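Local coordinates for LPXTG cell wall surface protein (Streptococcus gordonii, PDB 4IGB), which sits on the cell wall of Streptococcus gordonii, where its N-terminal region, the part modelled here, probably serves in adhesion, at residues 299-304 against 381-386; 89-94 against 170-175; 336-341 against 377-382. All coordinates share one frame; numbering follows the deposited sequence.

Interaction 1 (299-304 against 381-386)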
ATOM      1  N   VAL D 299      27.654  29.283  -3.647  1.00 33.46           N
ATOM      2  CA  VAL D 299      27.399  27.858  -3.480  1.00 30.21           C
ATOM      3  C   VAL D 299      26.187  27.522  -4.339  1.00 27.68           C
ATOM      4  O   VAL D 299      25.074  27.954  -4.057  1.00 34.88           O
ATOM      5  CB  VAL D 299      27.072  27.506  -2.013  1.00 33.93           C
ATOM      6  CG1 VAL D 299      26.620  26.062  -1.898  1.00 30.87           C
ATOM      7  CG2 VAL D 299      28.269  27.800  -1.099  1.00 35.72           C
ATOM      8  N   THR D 300      26.397  26.764  -5.402  1.00 28.55           N
ATOM      9  CA  THR D 300      25.310  26.480  -6.321  1.00 24.09           C
ATOM     10  C   THR D 300      24.847  25.018  -6.229  1.00 33.99           C
ATOM     11  O   THR D 300      25.659  24.086  -6.274  1.00 31.88           O
ATOM     12  CB  THR D 300      25.718  26.835  -7.773  1.00 39.56           C
ATOM     13  OG1 THR D 300      26.162  28.203  -7.830  1.00 34.52           O
ATOM     14  CG2 THR D 300      24.550  26.619  -8.735  1.00 27.44           C
ATOM     15  N   TYR D 301      23.537  24.828  -6.097  1.00 27.77           N
ATOM     16  CA  TYR D 301      22.959  23.493  -6.018  1.00 23.09           C
ATOM     17  C   TYR D 301      22.210  23.140  -7.287  1.00 31.81           C
ATOM     18  O   TYR D 301      21.375  23.908  -7.763  1.00 30.19           O
ATOM     19  CB  TYR D 301      21.990  23.384  -4.848  1.00 26.53           C
ATOM     20  CG  TYR D 301      22.629  23.491  -3.493  1.00 27.20           C
ATOM     21  CD1 TYR D 301      23.271  22.402  -2.917  1.00 26.27           C
ATOM     22  CD2 TYR D 301      22.573  24.680  -2.774  1.00 34.55           C
ATOM     23  CE1 TYR D 301      23.847  22.493  -1.660  1.00 24.80           C
ATOM     24  CE2 TYR D 301      23.143  24.784  -1.516  1.00 27.78           C
ATOM     25  CZ  TYR D 301      23.782  23.692  -0.963  1.00 26.91           C
ATOM     26  OH  TYR D 301      24.354  23.802   0.286  1.00 25.52           O
ATOM     27  N   LYS D 302      22.508  21.969  -7.834  1.00 25.57           N
ATOM     28  CA  LYS D 302      21.778  21.484  -8.990  1.00 25.43           C
ATOM     29  C   LYS D 302      21.026  20.243  -8.545  1.00 29.10           C
ATOM     30  O   LYS D 302      21.626  19.286  -8.054  1.00 33.26           O
ATOM     31  CB  LYS D 302      22.732  21.172 -10.142  1.00 26.17           C
ATOM     32  CG  LYS D 302      22.054  20.750 -11.437  1.00 27.10           C
ATOM     33  CD  LYS D 302      23.094  20.577 -12.536  1.00 35.26           C
ATOM     34  CE  LYS D 302      22.532  19.840 -13.738  1.00 48.24           C
ATOM     35  NZ  LYS D 302      23.544  19.748 -14.832  1.00 50.58           N
ATOM     36  N   ALA D 303      19.709  20.285  -8.683  1.00 24.89           N
ATOM     37  CA  ALA D 303      18.867  19.165  -8.295  1.00 28.82           C
ATOM     38  C   ALA D 303      18.134  18.665  -9.527  1.00 24.78           C
ATOM     39  O   ALA D 303      17.431  19.424 -10.185  1.00 34.63           O
ATOM     40  CB  ALA D 303      17.875  19.586  -7.215  1.00 21.27           C
ATOM     41  N   THR D 304      18.303  17.392  -9.841  1.00 19.94           N
ATOM     42  CA  THR D 304      17.657  16.826 -11.005  1.00 18.31           C
ATOM     43  C   THR D 304      16.515  15.910 -10.586  1.00 26.64           C
ATOM     44  O   THR D 304      16.740  14.861 -10.003  1.00 25.82           O
ATOM     45  CB  THR D 304      18.670  16.092 -11.891  1.00 25.33           C
ATOM     46  OG1 THR D 304      19.645  17.034 -12.348  1.00 30.53           O
ATOM     47  CG2 THR D 304      17.983  15.453 -13.095  1.00 31.31           C
ATOM     48  N   TYR D 381      19.901  26.112  -7.921  1.00 30.78           N
ATOM     49  CA  TYR D 381      19.765  27.138  -6.895  1.00 24.51           C
ATOM     50  C   TYR D 381      21.058  27.937  -6.728  1.00 36.67           C
ATOM     51  O   TYR D 381      22.113  27.366  -6.436  1.00 37.85           O
ATOM     52  CB  TYR D 381      19.430  26.522  -5.538  1.00 26.78           C
ATOM     53  CG  TYR D 381      18.250  25.585  -5.510  1.00 34.64           C
ATOM     54  CD1 TYR D 381      16.962  26.056  -5.252  1.00 31.43           C
ATOM     55  CD2 TYR D 381      18.422  24.223  -5.705  1.00 30.51           C
ATOM     56  CE1 TYR D 381      15.877  25.193  -5.210  1.00 33.84           C
ATOM     57  CE2 TYR D 381      17.347  23.352  -5.662  1.00 31.62           C
ATOM     58  CZ  TYR D 381      16.076  23.837  -5.414  1.00 31.09           C
ATOM     59  OH  TYR D 381      15.011  22.964  -5.374  1.00 27.74           O
ATOM     60  N   LYS D 382      20.975  29.254  -6.885  1.00 30.62           N
ATOM     61  CA  LYS D 382      22.114  30.114  -6.590  1.00 31.97           C
ATOM     62  C   LYS D 382      22.036  30.608  -5.151  1.00 28.20           C
ATOM     63  O   LYS D 382      21.022  31.163  -4.718  1.00 35.33           O
ATOM     64  CB  LYS D 382      22.198  31.285  -7.571  1.00 36.32           C
ATOM     65  CG  LYS D 382      22.671  30.878  -8.959  1.00 43.47           C
ATOM     66  CD  LYS D 382      22.762  32.072  -9.899  1.00 53.47           C
ATOM     67  CE  LYS D 382      23.364  31.666 -11.241  1.00 59.98           C
ATOM     68  NZ  LYS D 382      23.400  32.801 -12.211  1.00 65.39           N
ATOM     69  N   THR D 383      23.108  30.376  -4.410  1.00 28.10           N
ATOM     70  CA  THR D 383      23.190  30.806  -3.022  1.00 38.71           C
ATOM     71  C   THR D 383      24.589  31.359  -2.746  1.00 40.36           C
ATOM     72  O   THR D 383      25.529  31.112  -3.507  1.00 36.84           O
ATOM     73  CB  THR D 383      22.864  29.643  -2.050  1.00 30.95           C
ATOM     74  OG1 THR D 383      22.232  30.160  -0.877  1.00 43.96           O
ATOM     75  CG2 THR D 383      24.118  28.900  -1.640  1.00 24.06           C
ATOM     76  N   ALA D 384      24.725  32.131  -1.674  1.00 38.11           N
ATOM     77  CA  ALA D 384      26.039  32.617  -1.259  1.00 34.90           C
ATOM     78  C   ALA D 384      26.118  32.637   0.254  1.00 37.35           C
ATOM     79  O   ALA D 384      25.133  32.932   0.930  1.00 44.44           O
ATOM     80  CB  ALA D 384      26.319  34.004  -1.832  1.00 36.61           C
ATOM     81  N   THR D 385      27.288  32.301   0.784  1.00 35.22           N
ATOM     82  CA  THR D 385      27.506  32.350   2.219  1.00 39.33           C
ATOM     83  C   THR D 385      27.381  33.776   2.736  1.00 42.38           C
ATOM     84  O   THR D 385      27.731  34.740   2.047  1.00 42.47           O
ATOM     85  CB  THR D 385      28.892  31.819   2.611  1.00 37.05           C
ATOM     86  OG1 THR D 385      29.906  32.637   2.008  1.00 40.42           O
ATOM     87  CG2 THR D 385      29.050  30.357   2.176  1.00 23.22           C
ATOM     88  N   ASN D 386      26.874  33.890   3.956  1.00 36.71           N
ATOM     89  CA  ASN D 386      26.743  35.164   4.640  1.00 40.54           C
ATOM     90  C   ASN D 386      27.799  35.241   5.739  1.00 47.36           C
ATOM     91  O   ASN D 386      28.615  34.326   5.889  1.00 48.63           O
ATOM     92  CB  ASN D 386      25.335  35.286   5.226  1.00 34.29           C
ATOM     93  CG  ASN D 386      24.890  34.011   5.924  1.00 35.70           C
ATOM     94  OD1 ASN D 386      25.679  33.373   6.621  1.00 41.04           O
ATOM     95  ND2 ASN D 386      23.635  33.618   5.714  1.00 33.84           N
TER
HETATM   96  O   HOH W   1      25.529  30.433  -6.497  1.00 40.97           O

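Interaction 2 (89-94 against 170-175)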
ATOM      1  N   ASN D  89      14.028   4.400   2.006  1.00 32.92           N
ATOM      2  CA  ASN D  89      14.746   5.604   2.417  1.00 25.87           C
ATOM      3  C   ASN D  89      15.814   5.274   3.466  1.00 29.63           C
ATOM      4  O   ASN D  89      16.104   6.073   4.356  1.00 34.45           O
ATOM      5  CB  ASN D  89      13.780   6.676   2.935  1.00 30.43           C
ATOM      6  CG  ASN D  89      12.756   7.125   1.872  1.00 41.55           C
ATOM      7  OD1 ASN D  89      13.022   7.074   0.665  1.00 39.50           O
ATOM      8  ND2 ASN D  89      11.585   7.563   2.329  1.00 38.51           N
ATOM      9  N   GLY D  90      16.390   4.083   3.350  1.00 26.33           N
ATOM     10  CA  GLY D  90      17.392   3.621   4.291  1.00 35.21           C
ATOM     11  C   GLY D  90      16.827   3.112   5.613  1.00 30.89           C
ATOM     12  O   GLY D  90      17.580   2.663   6.467  1.00 34.05           O
ATOM     13  N   LYS D  91      15.508   3.178   5.780  1.00 28.86           N
ATOM     14  CA  LYS D  91      14.868   2.795   7.037  1.00 25.54           C
ATOM     15  C   LYS D  91      14.151   1.449   6.953  1.00 33.81           C
ATOM     16  O   LYS D  91      13.462   1.154   5.969  1.00 26.82           O
ATOM     17  CB  LYS D  91      13.880   3.876   7.483  1.00 29.08           C
ATOM     18  CG  LYS D  91      14.525   5.221   7.789  1.00 29.05           C
ATOM     19  CD  LYS D  91      13.542   6.149   8.487  1.00 30.02           C
ATOM     20  CE  LYS D  91      14.225   7.429   8.949  1.00 41.31           C
ATOM     21  NZ  LYS D  91      13.262   8.401   9.549  1.00 53.02           N
ATOM     22  N   GLN D  92      14.304   0.627   7.986  1.00 29.91           N
ATOM     23  CA  GLN D  92      13.600  -0.638   8.009  1.00 22.46           C
ATOM     24  C   GLN D  92      12.111  -0.371   8.167  1.00 20.21           C
ATOM     25  O   GLN D  92      11.704   0.506   8.931  1.00 23.76           O
ATOM     26  CB  GLN D  92      14.110  -1.543   9.126  1.00 20.73           C
ATOM     27  CG  GLN D  92      13.281  -2.798   9.320  1.00 23.51           C
ATOM     28  CD  GLN D  92      13.742  -3.619  10.514  1.00 29.52           C
ATOM     29  OE1 GLN D  92      14.946  -3.865  10.696  1.00 23.67           O
ATOM     30  NE2 GLN D  92      12.789  -4.044  11.338  1.00 21.24           N
ATOM     31  N   VAL D  93      11.301  -1.119   7.430  1.00 20.08           N
ATOM     32  CA  VAL D  93       9.854  -0.979   7.531  1.00 22.73           C
ATOM     33  C   VAL D  93       9.248  -2.254   8.116  1.00 19.83           C
ATOM     34  O   VAL D  93       9.676  -3.356   7.786  1.00 19.15           O
ATOM     35  CB  VAL D  93       9.229  -0.679   6.154  1.00 19.39           C
ATOM     36  CG1 VAL D  93       7.735  -0.496   6.272  1.00 18.14           C
ATOM     37  CG2 VAL D  93       9.876   0.571   5.552  1.00 22.49           C
ATOM     38  N   ASP D  94       8.263  -2.092   8.994  1.00 21.63           N
ATOM     39  CA  ASP D  94       7.530  -3.225   9.555  1.00 20.71           C
ATOM     40  C   ASP D  94       6.070  -3.116   9.136  1.00 25.49           C
ATOM     41  O   ASP D  94       5.602  -2.025   8.851  1.00 18.63           O
ATOM     42  CB  ASP D  94       7.560  -3.181  11.079  1.00 18.20           C
ATOM     43  CG  ASP D  94       8.957  -3.321  11.654  1.00 19.73           C
ATOM     44  OD1 ASP D  94       9.830  -3.920  10.987  1.00 20.12           O
ATOM     45  OD2 ASP D  94       9.154  -2.840  12.797  1.00 26.11           O
ATOM     46  N   TYR D 170       8.012   2.767  10.037  1.00 22.29           N
ATOM     47  CA  TYR D 170       9.456   2.718  10.202  1.00 23.10           C
ATOM     48  C   TYR D 170       9.754   2.024  11.529  1.00 24.01           C
ATOM     49  O   TYR D 170       9.258   2.442  12.574  1.00 24.95           O
ATOM     50  CB  TYR D 170      10.048   4.130  10.202  1.00 18.97           C
ATOM     51  CG  TYR D 170      10.041   4.812   8.847  1.00 24.16           C
ATOM     52  CD1 TYR D 170      10.529   4.165   7.715  1.00 23.65           C
ATOM     53  CD2 TYR D 170       9.528   6.092   8.698  1.00 29.97           C
ATOM     54  CE1 TYR D 170      10.519   4.786   6.473  1.00 32.62           C
ATOM     55  CE2 TYR D 170       9.519   6.726   7.459  1.00 32.79           C
ATOM     56  CZ  TYR D 170      10.010   6.068   6.352  1.00 34.44           C
ATOM     57  OH  TYR D 170       9.995   6.698   5.127  1.00 33.40           O
ATOM     58  N   ALA D 171      10.534   0.952  11.494  1.00 23.03           N
ATOM     59  CA  ALA D 171      10.981   0.320  12.738  1.00 22.98           C
ATOM     60  C   ALA D 171      11.615   1.379  13.660  1.00 28.76           C
ATOM     61  O   ALA D 171      11.476   1.319  14.873  1.00 31.62           O
ATOM     62  CB  ALA D 171      11.953  -0.808  12.449  1.00 18.03           C
ATOM     63  N   ASP D 172      12.288   2.349  13.050  1.00 29.47           N
ATOM     64  CA  ASP D 172      12.807   3.562  13.697  1.00 35.10           C
ATOM     65  C   ASP D 172      11.973   4.054  14.865  1.00 37.59           C
ATOM     66  O   ASP D 172      12.497   4.460  15.900  1.00 37.59           O
ATOM     67  CB  ASP D 172      12.802   4.712  12.682  1.00 24.05           C
ATOM     68  CG  ASP D 172      14.171   5.049  12.183  1.00 31.90           C
ATOM     69  OD1 ASP D 172      15.021   4.142  12.129  1.00 47.82           O
ATOM     70  OD2 ASP D 172      14.398   6.225  11.838  1.00 47.97           O
ATOM     71  N   GLY D 173      10.666   4.065  14.659  1.00 31.74           N
ATOM     72  CA  GLY D 173       9.763   4.765  15.544  1.00 35.77           C
ATOM     73  C   GLY D 173       9.577   6.185  15.044  1.00 35.36           C
ATOM     74  O   GLY D 173       8.792   6.948  15.606  1.00 40.21           O
ATOM     75  N   THR D 174      10.304   6.548  13.988  1.00 32.53           N
ATOM     76  CA  THR D 174      10.166   7.879  13.413  1.00 29.08           C
ATOM     77  C   THR D 174       8.907   8.001  12.551  1.00 34.07           C
ATOM     78  O   THR D 174       8.309   7.003  12.147  1.00 32.65           O
ATOM     79  CB  THR D 174      11.396   8.293  12.598  1.00 31.73           C
ATOM     80  OG1 THR D 174      11.564   7.402  11.495  1.00 35.31           O
ATOM     81  CG2 THR D 174      12.646   8.256  13.466  1.00 36.73           C
ATOM     82  N   GLU D 175       8.521   9.242  12.282  1.00 33.93           N
ATOM     83  CA  GLU D 175       7.290   9.570  11.571  1.00 32.30           C
ATOM     84  C   GLU D 175       7.182   8.864  10.217  1.00 27.93           C
ATOM     85  O   GLU D 175       7.950   9.151   9.301  1.00 33.61           O
ATOM     86  CB  GLU D 175       7.219  11.086  11.363  1.00 32.63           C
ATOM     87  CG  GLU D 175       7.506  11.925  12.627  1.00 50.23           C
ATOM     88  CD  GLU D 175       8.978  11.889  13.102  1.00 66.77           C
ATOM     89  OE1 GLU D 175       9.904  11.715  12.266  1.00 56.96           O
ATOM     90  OE2 GLU D 175       9.205  12.045  14.330  1.00 64.40           O
TER
HETATM   91  O   HOH W   2      13.409   2.273  10.739  1.00 33.39           O
HETATM   92  O   HOH W   3      16.360   1.701  10.224  1.00 43.48           O

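Interaction 3 (336-341 against 377-382)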
ATOM      1  N   LEU D 336      16.850  31.084  -8.317  1.00 29.78           N
ATOM      2  CA  LEU D 336      16.970  29.781  -8.943  1.00 32.27           C
ATOM      3  C   LEU D 336      16.459  29.860 -10.370  1.00 33.51           C
ATOM      4  O   LEU D 336      15.708  30.772 -10.715  1.00 42.96           O
ATOM      5  CB  LEU D 336      16.155  28.756  -8.159  1.00 25.53           C
ATOM      6  CG  LEU D 336      14.649  28.994  -8.110  1.00 27.00           C
ATOM      7  CD1 LEU D 336      13.978  28.378  -9.320  1.00 31.88           C
ATOM      8  CD2 LEU D 336      14.054  28.426  -6.824  1.00 25.28           C
ATOM      9  N   LYS D 337      16.875  28.913 -11.200  1.00 33.51           N
ATOM     10  CA  LYS D 337      16.178  28.666 -12.457  1.00 36.65           C
ATOM     11  C   LYS D 337      15.779  27.195 -12.541  1.00 39.29           C
ATOM     12  O   LYS D 337      16.311  26.359 -11.812  1.00 42.65           O
ATOM     13  CB  LYS D 337      17.000  29.120 -13.678  1.00 42.87           C
ATOM     14  CG  LYS D 337      18.103  28.189 -14.173  1.00 46.29           C
ATOM     15  CD  LYS D 337      18.823  28.834 -15.368  1.00 47.69           C
ATOM     16  CE  LYS D 337      19.744  27.861 -16.094  1.00 61.96           C
ATOM     17  NZ  LYS D 337      20.882  27.393 -15.253  1.00 67.69           N
ATOM     18  N   VAL D 338      14.816  26.880 -13.396  1.00 30.54           N
ATOM     19  CA  VAL D 338      14.502  25.488 -13.643  1.00 29.26           C
ATOM     20  C   VAL D 338      14.356  25.226 -15.138  1.00 39.42           C
ATOM     21  O   VAL D 338      13.677  25.963 -15.852  1.00 44.08           O
ATOM     22  CB  VAL D 338      13.282  24.991 -12.826  1.00 34.64           C
ATOM     23  CG1 VAL D 338      12.780  26.077 -11.885  1.00 25.96           C
ATOM     24  CG2 VAL D 338      12.184  24.501 -13.736  1.00 32.51           C
ATOM     25  N   GLU D 339      15.041  24.191 -15.607  1.00 30.12           N
ATOM     26  CA  GLU D 339      15.014  23.828 -17.010  1.00 38.36           C
ATOM     27  C   GLU D 339      14.307  22.497 -17.168  1.00 37.67           C
ATOM     28  O   GLU D 339      14.291  21.677 -16.252  1.00 38.13           O
ATOM     29  CB  GLU D 339      16.439  23.716 -17.564  1.00 35.63           C
ATOM     30  CG  GLU D 339      17.339  24.893 -17.206  1.00 50.05           C
ATOM     31  CD  GLU D 339      18.800  24.634 -17.542  1.00 61.52           C
ATOM     32  OE1 GLU D 339      19.095  24.272 -18.704  1.00 55.27           O
ATOM     33  OE2 GLU D 339      19.651  24.783 -16.639  1.00 68.04           O
ATOM     34  N   SER D 340      13.715  22.295 -18.335  1.00 33.52           N
ATOM     35  CA  SER D 340      13.179  20.998 -18.699  1.00 33.94           C
ATOM     36  C   SER D 340      13.215  20.921 -20.216  1.00 47.69           C
ATOM     37  O   SER D 340      13.178  21.948 -20.893  1.00 48.10           O
ATOM     38  CB  SER D 340      11.765  20.806 -18.154  1.00 34.83           C
ATOM     39  OG  SER D 340      11.432  19.433 -18.135  1.00 41.20           O
ATOM     40  N   GLY D 341      13.298  19.711 -20.754  1.00 55.10           N
ATOM     41  CA  GLY D 341      13.688  19.560 -22.139  1.00 51.26           C
ATOM     42  C   GLY D 341      15.015  20.286 -22.209  1.00 61.68           C
ATOM     43  O   GLY D 341      15.802  20.231 -21.258  1.00 62.42           O
ATOM     44  N   ILE D 377      13.303  17.646 -14.585  1.00 33.74           N
ATOM     45  CA  ILE D 377      13.227  19.039 -14.186  1.00 26.39           C
ATOM     46  C   ILE D 377      14.465  19.360 -13.359  1.00 35.97           C
ATOM     47  O   ILE D 377      14.644  18.830 -12.260  1.00 36.01           O
ATOM     48  CB  ILE D 377      11.959  19.331 -13.370  1.00 27.61           C
ATOM     49  CG1 ILE D 377      10.706  19.087 -14.216  1.00 33.96           C
ATOM     50  CG2 ILE D 377      11.969  20.760 -12.872  1.00 22.80           C
ATOM     51  CD1 ILE D 377       9.467  18.797 -13.398  1.00 28.25           C
ATOM     52  N   ILE D 378      15.333  20.203 -13.910  1.00 28.35           N
ATOM     53  CA  ILE D 378      16.555  20.601 -13.231  1.00 28.92           C
ATOM     54  C   ILE D 378      16.296  21.917 -12.538  1.00 34.95           C
ATOM     55  O   ILE D 378      15.926  22.897 -13.179  1.00 41.08           O
ATOM     56  CB  ILE D 378      17.712  20.831 -14.219  1.00 33.82           C
ATOM     57  CG1 ILE D 378      17.537  19.977 -15.476  1.00 39.65           C
ATOM     58  CG2 ILE D 378      19.052  20.578 -13.550  1.00 33.49           C
ATOM     59  CD1 ILE D 378      17.772  18.527 -15.251  1.00 43.55           C
ATOM     60  N   ILE D 379      16.463  21.943 -11.227  1.00 30.97           N
ATOM     61  CA  ILE D 379      16.412  23.195 -10.508  1.00 23.38           C
ATOM     62  C   ILE D 379      17.830  23.535 -10.067  1.00 36.01           C
ATOM     63  O   ILE D 379      18.446  22.788  -9.310  1.00 36.85           O
ATOM     64  CB  ILE D 379      15.482  23.117  -9.283  1.00 34.43           C
ATOM     65  CG1 ILE D 379      14.113  22.561  -9.682  1.00 27.12           C
ATOM     66  CG2 ILE D 379      15.315  24.481  -8.655  1.00 27.12           C
ATOM     67  CD1 ILE D 379      13.123  22.534  -8.547  1.00 27.15           C
ATOM     68  N   THR D 380      18.360  24.643 -10.576  1.00 31.69           N
ATOM     69  CA  THR D 380      19.659  25.130 -10.141  1.00 26.08           C
ATOM     70  C   THR D 380      19.462  26.296  -9.165  1.00 31.63           C
ATOM     71  O   THR D 380      18.904  27.331  -9.530  1.00 30.19           O
ATOM     72  CB  THR D 380      20.506  25.580 -11.341  1.00 29.67           C
ATOM     73  OG1 THR D 380      20.584  24.515 -12.300  1.00 35.64           O
ATOM     74  CG2 THR D 380      21.912  25.962 -10.893  1.00 29.81           C
ATOM     75  N   TYR D 381      19.901  26.112  -7.921  1.00 30.78           N
ATOM     76  CA  TYR D 381      19.765  27.138  -6.895  1.00 24.51           C
ATOM     77  C   TYR D 381      21.058  27.937  -6.728  1.00 36.67           C
ATOM     78  O   TYR D 381      22.113  27.366  -6.436  1.00 37.85           O
ATOM     79  CB  TYR D 381      19.430  26.522  -5.538  1.00 26.78           C
ATOM     80  CG  TYR D 381      18.250  25.585  -5.510  1.00 34.64           C
ATOM     81  CD1 TYR D 381      16.962  26.056  -5.252  1.00 31.43           C
ATOM     82  CD2 TYR D 381      18.422  24.223  -5.705  1.00 30.51           C
ATOM     83  CE1 TYR D 381      15.877  25.193  -5.210  1.00 33.84           C
ATOM     84  CE2 TYR D 381      17.347  23.352  -5.662  1.00 31.62           C
ATOM     85  CZ  TYR D 381      16.076  23.837  -5.414  1.00 31.09           C
ATOM     86  OH  TYR D 381      15.011  22.964  -5.374  1.00 27.74           O
ATOM     87  N   LYS D 382      20.975  29.254  -6.885  1.00 30.62           N
ATOM     88  CA  LYS D 382      22.114  30.114  -6.590  1.00 31.97           C
ATOM     89  C   LYS D 382      22.036  30.608  -5.151  1.00 28.20           C
ATOM     90  O   LYS D 382      21.022  31.163  -4.718  1.00 35.33           O
ATOM     91  CB  LYS D 382      22.198  31.285  -7.571  1.00 36.32           C
ATOM     92  CG  LYS D 382      22.671  30.878  -8.959  1.00 43.47           C
ATOM     93  CD  LYS D 382      22.762  32.072  -9.899  1.00 53.47           C
ATOM     94  CE  LYS D 382      23.364  31.666 -11.241  1.00 59.98           C
ATOM     95  NZ  LYS D 382      23.400  32.801 -12.211  1.00 65.39           N
TER
HETATM   96  O   HOH W   4      18.506  24.646 -13.871  1.00 30.99           O

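Interaction 1 (299-304 against 381-386)
The side chain of Tyr301 lies against that of Tyr381, its CB resting 3.8 Å from CD2 of the Tyr381 ring. CG of Tyr381 stands beside its own backbone N, anti to the carbonyl carbon (chi1 -52°), and from there the ring runs along strand 298-305 far enough for Ala303 to meet it too. Ala303 CB comes in at the ring edge, near its plane, 4.1 Å from CE2. Beneath the two tyrosines the backbones form a hydrogen-bonded antiparallel pair: Tyr381 N to Tyr301 O at 2.7 Å, and Tyr301 N to Tyr381 O at 2.9 Å. Two residues along, Val299 N gives a nearly straight bond (176°) to Thr383 O at 2.8 Å; the return bond, Thr383 N to Val299 O, is weak and doubtful. The side chains of Val299 and Thr383 run next to each other on the same face as the tyrosines. Leu331 and Val286 pack on this face from the adjoining strands, while Ile397 and Asn399 meet Tyr301, so the aromatic side is closed in by protein.

On the other face Thr300 is paired with Lys382, whose chain is extended beyond CG. CG2 of Thr300 settles 3.4 Å from Tyr381 O, and its hydroxyl OG1 is 2.7 Å from a water that in turn donates to Thr383 O, which thus accepts from both a backbone amide and a solvent molecule. A buried aromatic and aliphatic face backed by a polar, wetted one is consistent with a sheet of a beta sandwich, as the adhesin clan of the N2 domain would suggest.

Interaction 2 (89-94 against 170-175)
One face of the Tyr170 ring carries the Lys91 side chain, which crosses it at about a right angle with CD over the ring centre, 3.7 Å from the centroid in a CH-pi contact. At the ring edge lie carbonyl oxygens: Thr174 O and Glu175 O in its plane, and Gln92 O close to it. Val93 CG2 approaches obliquely. The phenol OH takes a weak bond from Asn89 ND2 at 3.3 Å, the amide turned 46° from the ring; its stronger partner is Asp177.

With CG beside its backbone N (chi1 -63°) and the rest extended, Lys91 spans the ring and carries NZ over the face as a cation-pi partner. NZ then bonds Thr174 OG1 at 2.8 Å and forms a salt bridge with Asp172 OD2 at 3.4 Å, three contacts that fix the ammonium group.

The site is the end of a strand pairing in the N-terminal domain's large antiparallel sheet. Asn89 and Gly90 have the backbone angles of a type I' turn, forming the hairpin between strands 72-88 and 91-106. Val93 and Tyr170 make a non-hydrogen-bonded pair, after which the chain leaves strand 158-170 in a beta turn closed by Gly173 N on Tyr170 O.

Ala171 N still reaches back to Gln92 O at 2.9 Å, and a water donates to that same oxygen while accepting from Asp172 N. Ala171 CB touches Gln92 NE2 and Asp94 OD2, each 3.5 Å away. The Gln92 amide is held by NE2 donating, nearly in its own plane, to the syn lone pair of Asp94 OD1, an oxygen that also accepts from Asn84 N.

Interaction 3 (336-341 against 377-382)
Leu336 holds CG between its backbone N and carbonyl carbon (chi1 63°), and this sends both methyls across to strand 377-385: CD2 reaches Tyr381 CE1 at 4.0 Å, and CD1 lies alongside Ile379 CG2. Ile379 CG1 faces Val338 CB at 4.1 Å; its CG2 also lies over a face of the Tyr381 ring, offset toward the rim. Val338 meets Ile377 CG2 through its own CG2 at 3.8 Å. Met323, Val362 and Met364 pack against this face from strands 321-326 and 359-364, which pair with neither of these two.

Four backbone bonds zip the strands together in antiparallel fashion. Lys337 N and O pair with Thr380 O and N, the second bond measuring 2.9 Å from Thr380 N to Lys337 O, and Glu339 does the same with Ile378. The Ser340 hydroxyl bonds Asp376 O, and its OG lies 4.0 Å from Ile377 CG1.

On the face opposite Leu336 and Val338, Lys337 bends at its last torsion (chi4 -65°) and brings NZ to Glu339 OE2 at 3.2 Å, a salt bridge along a single strand. A water sits 2.6 Å from Thr380 OG1 and within donating distance of Glu339 OE2 and Ile378 O, which lies 3.2 Å away; with more acceptors around it than protons, it cannot serve all of them at once. Leu336, Val338, Ile379 and Tyr381 thus make the apolar face, while Lys337, Glu339, Thr380 and the water share the other with Ile378; the salt bridge there probably tempers the charge of both its ends.

Interaction 2 comes first along the chain, in the N-terminal domain, and closes before the other two open. Interactions 1 and 3 both belong to N2 and end on one strand, 377-385, which has 298-305 on one flank and 331-339 on the other; the two share Tyr381 and Lys382, and their centres are 11 Å apart. They also touch directly, Ala303 N lying 2.9 Å from Ile379 O, so together they describe three adjacent strands of one sheet. The centre of interaction 2 is 30 Å from that of interaction 1 and 32 Å from that of interaction 3, without contact. The arrangement fits two beta-rich domains, each with its own sheets, strung in series.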